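Local coordinates for glutathione S-transferase (Sphingomonas paucimobilis, PDB 1F2E), which is a glutathione S-transferase that binds glutathione and probably transfers it to electrophilic substrates, at residues 11-16 with 158-163; 96-101 with 151-156. All coordinates share one frame; numbering follows the deposited sequence.

Contact 1 of 2, residues 11-16 with 158-163; sequences SLAPHI and LYVMLG
L12 meets V160 at an oblique crossing of the two side chains. L12 CG lies 4.0 Å from V160 CG2, while the other methyl, V160 CG1, sits 4.1 Å from L12 CB. CG of L12 is anti to its own backbone N (chi1 173°), which carries the leucine branch across the valine; the same side chain also packs against E198 of helix 189-198. At A13 the backbones come closest, with the CA atoms of A13 and V160 6.1 Å apart. The small alanine lets V160 CG2 settle against the main chain, 3.7 Å from A13 N, with A13 CB also beside that methyl. This is where the two domains of the GST fold meet: helix 12-21, the first helix of the thioredoxin-like domain, leans on helix 153-161 of the helical C-terminal domain. The glutathione site is near, since the A13 side chain is about 4 Å from that of N66, and V160 is about 6 Å from C10, measured between side chains. One turn on, I16 and V160 run alongside each other, pointing oppositely, and I16 CD1 lies 4.0 Å from V160 CG2. That same I16 CD1 approaches the Y159 ring obliquely, 4.5 Å from Y159 CD2. V191 of helix 189-198 touches both I16 and Y159, and no hydrogen bond bridges the two segments.

Contact 2 of 2, residues 96-101 with 151-156; sequences SRLSFL and FSVADI
S96 OG has two partners: R97 NH1 donates to it over 3.0 Å, close to the guanidinium plane and fairly straight (160° at the hydrogen), and T64 O of the second subunit is hydrogen-bonded to it as well. CB of F100 lies above one face of the R97 guanidinium, toward its rim, and NH2 gives a further bond to Y146 OH. That leaves the root of the R97 side chain to make the contact, its CB 4.3 Å from CB of A154, while the charged end turns away toward the subunit boundary. L98 does more of the packing. With CG anti to the carbonyl carbon (chi1 -62°), it sends CD2 over the start of the other helix, 3.7 Å from A154 CA and 4.3 Å from V153 CG2. A turn later L101 CD2 rests 3.6 Å from the carbonyl oxygen A154 O. The residue these leucines converge on, A154, belongs to a helix start tied down by its own polar groups. A154 N donates to S152 OG at 3.2 Å, and in return S152 N donates to D155 OD1 at 2.8 Å (151°), using the anti lone pair of that oxygen. The other carboxylate oxygen, D155 OD2, accepts from Y146 N and has Y181 OH as a hydrogen-bond partner; the backbone NH groups of S152 and Y146, together with the helix N-terminus, would be expected to favour the ionised acid. S152 and D155 thus make a capping box, the N-capping motif known from GSTs at the start of the helix in the core of the C-terminal domain.

How the contacts relate
The two contacts share helix 153-161: contact 2 uses its N-terminal turn and contact 1 its later part, with centres 10 Å apart. Along the chain the order is 11-16, 96-101, 151-156, 158-163, so contact 2 falls wholly between the two segments of contact 1. They also touch directly: I156 CG2 packs on I16 CB, and M161 CE lies against L101 O. Contact 2 is internal to the helical part of the molecule, joining helix 89-113 to the shared helix, whereas contact 1 joins that helix to the thioredoxin-like domain. Helix 153-161 therefore connects the domain interface with helix 89-113, which itself faces the second subunit.

Contact 1 of 2, residues 11-16 with 158-163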
# COMPACT_ATOMS: atom_id res chain seq x y z
N SER A 11 0.87 11.42 -8.56
CA SER A 11 1.35 10.89 -9.83
C SER A 11 2.69 11.52 -10.24
O SER A 11 3.30 11.11 -11.22
CB SER A 11 0.31 11.10 -10.93
OG SER A 11 0.02 12.47 -11.10
N LEU A 12 3.17 12.51 -9.49
CA LEU A 12 4.44 13.13 -9.82
C LEU A 12 5.59 12.12 -9.57
O LEU A 12 6.63 12.19 -10.22
CB LEU A 12 4.65 14.39 -8.96
CG LEU A 12 6.03 15.08 -9.06
CD1 LEU A 12 6.30 15.54 -10.48
CD2 LEU A 12 6.06 16.27 -8.11
N ALA A 13 5.38 11.18 -8.65
CA ALA A 13 6.40 10.18 -8.34
C ALA A 13 6.74 9.31 -9.57
O ALA A 13 7.90 9.25 -9.98
CB ALA A 13 5.94 9.30 -7.16
N PRO A 14 5.74 8.63 -10.17
CA PRO A 14 6.02 7.80 -11.35
C PRO A 14 6.61 8.65 -12.48
O PRO A 14 7.46 8.21 -13.25
CB PRO A 14 4.65 7.26 -11.74
CG PRO A 14 3.86 7.33 -10.49
CD PRO A 14 4.31 8.60 -9.84
N HIS A 15 6.14 9.89 -12.57
CA HIS A 15 6.61 10.81 -13.60
C HIS A 15 8.12 11.02 -13.47
O HIS A 15 8.87 10.89 -14.45
CB HIS A 15 5.88 12.15 -13.48
CG HIS A 15 6.16 13.09 -14.61
ND1 HIS A 15 5.58 14.34 -14.70
CD2 HIS A 15 6.96 12.97 -15.69
CE1 HIS A 15 6.02 14.94 -15.79
NE2 HIS A 15 6.86 14.13 -16.41
N ILE A 16 8.57 11.33 -12.26
CA ILE A 16 9.99 11.53 -12.03
C ILE A 16 10.74 10.22 -12.31
O ILE A 16 11.81 10.22 -12.92
CB ILE A 16 10.24 11.97 -10.57
CG1 ILE A 16 9.58 13.32 -10.33
CG2 ILE A 16 11.73 12.01 -10.29
CD1 ILE A 16 9.58 13.77 -8.88
N LEU A 158 8.70 9.27 -1.48
CA LEU A 158 8.68 10.07 -0.24
C LEU A 158 8.90 11.56 -0.53
O LEU A 158 8.21 12.42 0.01
CB LEU A 158 9.75 9.58 0.75
CG LEU A 158 9.97 10.39 2.04
CD1 LEU A 158 8.64 10.56 2.81
CD2 LEU A 158 11.02 9.68 2.90
N TYR A 159 9.87 11.86 -1.39
CA TYR A 159 10.18 13.23 -1.75
C TYR A 159 8.93 13.98 -2.20
O TYR A 159 8.66 15.09 -1.76
CB TYR A 159 11.22 13.25 -2.87
CG TYR A 159 11.37 14.61 -3.49
CD1 TYR A 159 12.10 15.61 -2.86
CD2 TYR A 159 10.76 14.91 -4.70
CE1 TYR A 159 12.22 16.87 -3.42
CE2 TYR A 159 10.87 16.17 -5.27
CZ TYR A 159 11.60 17.15 -4.62
OH TYR A 159 11.69 18.40 -5.18
N VAL A 160 8.17 13.36 -3.10
CA VAL A 160 6.94 13.98 -3.59
C VAL A 160 5.97 14.32 -2.45
O VAL A 160 5.37 15.39 -2.42
CB VAL A 160 6.23 13.06 -4.59
CG1 VAL A 160 4.84 13.61 -4.92
CG2 VAL A 160 7.06 12.95 -5.86
N MET A 161 5.83 13.40 -1.50
CA MET A 161 4.93 13.60 -0.38
C MET A 161 5.44 14.66 0.57
O MET A 161 4.66 15.35 1.23
CB MET A 161 4.72 12.27 0.36
CG MET A 161 4.00 11.22 -0.48
SD MET A 161 3.51 9.73 0.45
CE MET A 161 3.18 8.63 -0.86
N LEU A 162 6.76 14.82 0.63
CA LEU A 162 7.36 15.82 1.50
C LEU A 162 7.12 17.22 0.94
O LEU A 162 7.39 18.23 1.59
CB LEU A 162 8.86 15.56 1.66
CG LEU A 162 9.17 14.24 2.40
CD1 LEU A 162 10.67 13.96 2.39
CD2 LEU A 162 8.64 14.33 3.82
N GLY A 163 6.58 17.26 -0.28
CA GLY A 163 6.29 18.54 -0.90
C GLY A 163 4.90 19.05 -0.55
O GLY A 163 4.52 20.15 -0.96

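Contact 2 of 2, residues 96-101 with 151-156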
# COMPACT_ATOMS: atom_id res chain seq x y z
N SER A 96 8.22 -2.84 1.45
CA SER A 96 7.67 -2.43 2.74
C SER A 96 7.59 -0.91 2.80
O SER A 96 6.58 -0.35 3.24
CB SER A 96 8.55 -2.97 3.87
OG SER A 96 8.22 -2.36 5.11
N ARG A 97 8.66 -0.23 2.36
CA ARG A 97 8.70 1.22 2.36
C ARG A 97 7.65 1.81 1.44
O ARG A 97 6.98 2.78 1.79
CB ARG A 97 10.09 1.75 1.97
CG ARG A 97 11.18 1.55 3.03
CD ARG A 97 10.70 2.02 4.40
NE ARG A 97 9.90 0.99 5.08
CZ ARG A 97 9.10 1.21 6.12
NH1 ARG A 97 8.42 0.20 6.66
NH2 ARG A 97 8.95 2.43 6.61
N LEU A 98 7.51 1.24 0.24
CA LEU A 98 6.52 1.75 -0.69
C LEU A 98 5.13 1.56 -0.11
O LEU A 98 4.24 2.42 -0.24
CB LEU A 98 6.61 1.03 -2.03
CG LEU A 98 7.94 1.19 -2.78
CD1 LEU A 98 7.88 0.42 -4.10
CD2 LEU A 98 8.23 2.66 -3.01
N SER A 99 4.94 0.43 0.55
CA SER A 99 3.66 0.10 1.16
C SER A 99 3.31 1.05 2.31
O SER A 99 2.16 1.47 2.44
CB SER A 99 3.68 -1.34 1.66
OG SER A 99 2.55 -1.59 2.46
N PHE A 100 4.30 1.38 3.13
CA PHE A 100 4.06 2.29 4.25
C PHE A 100 3.70 3.67 3.72
O PHE A 100 2.75 4.30 4.19
CB PHE A 100 5.31 2.40 5.12
CG PHE A 100 5.21 3.47 6.17
CD1 PHE A 100 4.54 3.24 7.37
CD2 PHE A 100 5.76 4.72 5.95
CE1 PHE A 100 4.41 4.24 8.33
CE2 PHE A 100 5.65 5.74 6.90
CZ PHE A 100 4.97 5.50 8.09
N LEU A 101 4.47 4.13 2.75
CA LEU A 101 4.29 5.43 2.12
C LEU A 101 2.91 5.55 1.48
O LEU A 101 2.23 6.57 1.61
CB LEU A 101 5.40 5.63 1.07
CG LEU A 101 6.56 6.62 1.27
CD1 LEU A 101 6.85 6.87 2.74
CD2 LEU A 101 7.78 6.08 0.56
N PHE A 151 19.79 5.75 -3.72
CA PHE A 151 18.60 6.43 -4.22
C PHE A 151 17.71 5.41 -4.93
O PHE A 151 18.18 4.68 -5.81
CB PHE A 151 19.02 7.54 -5.19
CG PHE A 151 17.87 8.34 -5.74
CD1 PHE A 151 17.44 8.16 -7.05
CD2 PHE A 151 17.21 9.27 -4.93
CE1 PHE A 151 16.35 8.89 -7.55
CE2 PHE A 151 16.12 9.99 -5.42
CZ PHE A 151 15.69 9.80 -6.74
N SER A 152 16.45 5.34 -4.54
CA SER A 152 15.51 4.39 -5.14
C SER A 152 14.15 5.04 -5.38
O SER A 152 13.95 6.21 -5.08
CB SER A 152 15.33 3.19 -4.22
OG SER A 152 14.56 3.56 -3.09
N VAL A 153 13.21 4.26 -5.91
CA VAL A 153 11.88 4.79 -6.16
C VAL A 153 11.17 5.16 -4.87
O VAL A 153 10.19 5.91 -4.90
CB VAL A 153 11.01 3.81 -6.99
CG1 VAL A 153 11.58 3.67 -8.40
CG2 VAL A 153 10.92 2.45 -6.30
N ALA A 154 11.64 4.64 -3.74
CA ALA A 154 11.03 4.96 -2.45
C ALA A 154 11.39 6.40 -2.06
O ALA A 154 10.62 7.10 -1.40
CB ALA A 154 11.49 3.99 -1.36
N ASP A 155 12.58 6.82 -2.47
CA ASP A 155 13.05 8.17 -2.20
C ASP A 155 12.24 9.16 -3.03
O ASP A 155 11.86 10.22 -2.53
CB ASP A 155 14.54 8.29 -2.53
CG ASP A 155 15.40 7.48 -1.58
OD1 ASP A 155 16.16 6.59 -2.05
OD2 ASP A 155 15.32 7.73 -0.36
N ILE A 156 11.96 8.80 -4.28
CA ILE A 156 11.18 9.66 -5.16
C ILE A 156 9.76 9.77 -4.61
O ILE A 156 9.19 10.86 -4.54
CB ILE A 156 11.11 9.08 -6.59
CG1 ILE A 156 12.53 8.93 -7.15
CG2 ILE A 156 10.26 9.98 -7.47
CD1 ILE A 156 12.58 8.35 -8.55